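Long-range contact in CzcP cation efflux P1-ATPase (Ralstonia metallidurans, PDB 4U9R), which probably exports zinc, and takes part in cadmium and cobalt transport, at the cost of ATP, the piece here being its metal-binding ferredoxin-like N-terminal extension: residues G104-Q109 and V145-D150. Residues are numbered along the deposited sequence; the frame is centred on the assembly and turned at random.
Sequences GHVLWQ and VEFDND. With CD (cadmium ion), chain B.
Val145 meets Val106 where two antiparallel strands run side by side. Its backbone N gives a long, weak bond to Val106 O, and the two side chains lie alongside each other, pointing the same way. Helix 154-162 lies on this side of the sheet, where its Ala154 touches Val106.

Glu146 points to the other side of the sheet, next to His105, and the pair shares a cadmium ion. The carboxylate grips the metal with both oxygens, unevenly: Glu146 OE2 is 2.1 Å from the cadmium and Glu146 OE1 2.6 Å. His105 NE2 completes the pair at 2.2 Å from the metal. The imidazole and carboxylate planes stand 81° apart. CG of Glu146 is anti to its backbone N (chi1 173°), and a bend at chi2 turns the carboxylate to the metal. Arg47 also hydrogen-bonds Glu146 OE2, while Asp42 and Cys44 supply the other two ligands.

Phe147 pairs with Gly104 through two backbone bonds: Gly104 N to Phe147 O at 2.8 Å and Phe147 N to Gly104 O at 3.0 Å. With CG between its backbone N and carbonyl carbon (chi1 54°), the phenyl ring folds over Gly104. Gly104 CA sits 3.8 Å from the centroid of the Phe147 ring, a CH-pi contact over the face. Val106 N lies at the ring edge.

Asn149 closes the contact beside Gly104, its ND2 hydrogen-bonded to Ser101 O.

Strands 103-109, at the edge, and 142-148 are neighbours in the three-stranded antiparallel sheet in the second half of this ferredoxin-like extension. Asp42 and Cys44 come from the first half, so the cadmium bridges the two. One cysteine sulfur, one imidazole and two carboxylates coordinate it. The carboxylates, and the sulfur if a thiolate, probably offset its charge, while Arg47 probably steadies Glu146.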
loop_
_atom_site.group_PDB
_atom_site.type_symbol
_atom_site.label_atom_id
_atom_site.label_comp_id
_atom_site.label_asym_id
_atom_site.label_seq_id
_atom_site.Cartn_x
_atom_site.Cartn_y
_atom_site.Cartn_z
ATOM N N GLY A 104 -1.347 5.297 5.464
ATOM C CA GLY A 104 -2.064 4.468 6.417
ATOM C C GLY A 104 -3.136 3.657 5.734
ATOM O O GLY A 104 -3.538 3.960 4.610
ATOM N N HIS A 105 -3.569 2.600 6.412
ATOM C CA HIS A 105 -4.691 1.778 5.972
ATOM C C HIS A 105 -5.502 1.309 7.179
ATOM O O HIS A 105 -4.942 0.929 8.207
ATOM C CB HIS A 105 -4.212 0.549 5.219
ATOM C CG HIS A 105 -2.923 0.756 4.502
ATOM N ND1 HIS A 105 -1.702 0.569 5.114
ATOM C CD2 HIS A 105 -2.659 1.164 3.241
ATOM C CE1 HIS A 105 -0.741 0.847 4.257
ATOM N NE2 HIS A 105 -1.296 1.210 3.114
ATOM N N VAL A 106 -6.822 1.362 7.041
ATOM C CA VAL A 106 -7.717 0.601 7.901
ATOM C C VAL A 106 -8.643 -0.216 7.014
ATOM O O VAL A 106 -9.005 0.199 5.917
ATOM C CB VAL A 106 -8.548 1.476 8.870
ATOM C CG1 VAL A 106 -7.661 2.076 9.945
ATOM C CG2 VAL A 106 -9.317 2.560 8.132
ATOM N N LEU A 107 -8.971 -1.407 7.489
ATOM C CA LEU A 107 -9.958 -2.261 6.853
ATOM C C LEU A 107 -11.000 -2.580 7.940
ATOM O O LEU A 107 -10.788 -3.461 8.791
ATOM C CB LEU A 107 -9.302 -3.530 6.293
ATOM C CG LEU A 107 -10.201 -4.445 5.458
ATOM C CD1 LEU A 107 -10.539 -3.803 4.127
ATOM C CD2 LEU A 107 -9.533 -5.800 5.253
ATOM N N TRP A 108 -12.097 -1.824 7.930
ATOM C CA TRP A 108 -13.105 -1.921 8.977
ATOM C C TRP A 108 -14.384 -2.549 8.479
ATOM O O TRP A 108 -14.796 -2.310 7.336
ATOM C CB TRP A 108 -13.428 -0.546 9.548
ATOM C CG TRP A 108 -12.389 -0.033 10.446
ATOM C CD1 TRP A 108 -11.575 -0.765 11.271
ATOM C CD2 TRP A 108 -12.039 1.330 10.643
ATOM N NE1 TRP A 108 -10.733 0.069 11.962
ATOM C CE2 TRP A 108 -11.001 1.362 11.600
ATOM C CE3 TRP A 108 -12.497 2.531 10.106
ATOM C CZ2 TRP A 108 -10.416 2.556 12.035
ATOM C CZ3 TRP A 108 -11.903 3.719 10.535
ATOM C CH2 TRP A 108 -10.876 3.717 11.487
ATOM N N GLN A 109 -14.974 -3.358 9.368
ATOM C CA GLN A 109 -16.328 -3.905 9.233
ATOM C C GLN A 109 -17.309 -2.904 9.858
ATOM O O GLN A 109 -17.408 -2.798 11.088
ATOM C CB GLN A 109 -16.417 -5.273 9.935
ATOM C CG GLN A 109 -17.812 -5.894 10.011
ATOM C CD GLN A 109 -18.383 -6.239 8.647
ATOM O OE1 GLN A 109 -18.113 -7.308 8.098
ATOM N NE2 GLN A 109 -19.192 -5.337 8.096
ATOM N N VAL A 145 -9.846 1.446 2.914
ATOM C CA VAL A 145 -9.400 2.830 2.697
ATOM C C VAL A 145 -7.860 2.937 2.740
ATOM O O VAL A 145 -7.167 2.067 3.292
ATOM C CB VAL A 145 -10.076 3.800 3.710
ATOM C CG1 VAL A 145 -9.666 3.488 5.136
ATOM C CG2 VAL A 145 -9.780 5.257 3.403
ATOM N N GLU A 146 -7.338 3.984 2.110
ATOM C CA GLU A 146 -5.920 4.303 2.169
ATOM C C GLU A 146 -5.801 5.793 2.350
ATOM O O GLU A 146 -6.513 6.543 1.682
ATOM C CB GLU A 146 -5.233 3.864 0.883
ATOM C CG GLU A 146 -3.773 4.308 0.760
ATOM C CD GLU A 146 -2.892 3.235 0.162
ATOM O OE1 GLU A 146 -3.423 2.212 -0.301
ATOM O OE2 GLU A 146 -1.663 3.413 0.184
ATOM N N PHE A 147 -4.921 6.231 3.246
ATOM C CA PHE A 147 -4.866 7.641 3.602
ATOM C C PHE A 147 -3.484 8.220 3.893
ATOM O O PHE A 147 -2.557 7.509 4.264
ATOM C CB PHE A 147 -5.789 7.914 4.799
ATOM C CG PHE A 147 -5.534 7.038 5.989
ATOM C CD1 PHE A 147 -6.060 5.764 6.043
ATOM C CD2 PHE A 147 -4.805 7.501 7.071
ATOM C CE1 PHE A 147 -5.848 4.959 7.143
ATOM C CE2 PHE A 147 -4.576 6.701 8.181
ATOM C CZ PHE A 147 -5.100 5.425 8.217
ATOM N N ASP A 148 -3.401 9.544 3.746
ATOM C CA ASP A 148 -2.188 10.317 3.945
ATOM C C ASP A 148 -2.051 10.708 5.423
ATOM O O ASP A 148 -2.739 11.606 5.909
ATOM C CB ASP A 148 -2.220 11.558 3.030
ATOM C CG ASP A 148 -1.027 12.491 3.231
ATOM O OD1 ASP A 148 -0.217 12.277 4.158
ATOM O OD2 ASP A 148 -0.916 13.461 2.454
ATOM N N ASN A 149 -1.136 10.028 6.114
ATOM C CA ASN A 149 -0.899 10.197 7.549
ATOM C C ASN A 149 -0.489 11.594 8.010
ATOM O O ASN A 149 -0.483 11.860 9.213
ATOM C CB ASN A 149 0.184 9.217 8.015
ATOM C CG ASN A 149 -0.324 7.801 8.162
ATOM O OD1 ASN A 149 -1.515 7.570 8.346
ATOM N ND2 ASN A 149 0.592 6.838 8.103
ATOM N N ASP A 150 -0.090 12.460 7.082
ATOM C CA ASP A 150 0.276 13.829 7.433
ATOM C C ASP A 150 -0.946 14.749 7.396
ATOM O O ASP A 150 -0.924 15.832 7.986
ATOM C CB ASP A 150 1.390 14.365 6.512
ATOM C CG ASP A 150 2.744 13.688 6.756
ATOM O OD1 ASP A 150 3.114 13.459 7.931
ATOM O OD2 ASP A 150 3.446 13.394 5.766
HETATM CD CD CD B . -1.184 1.479 0.918
#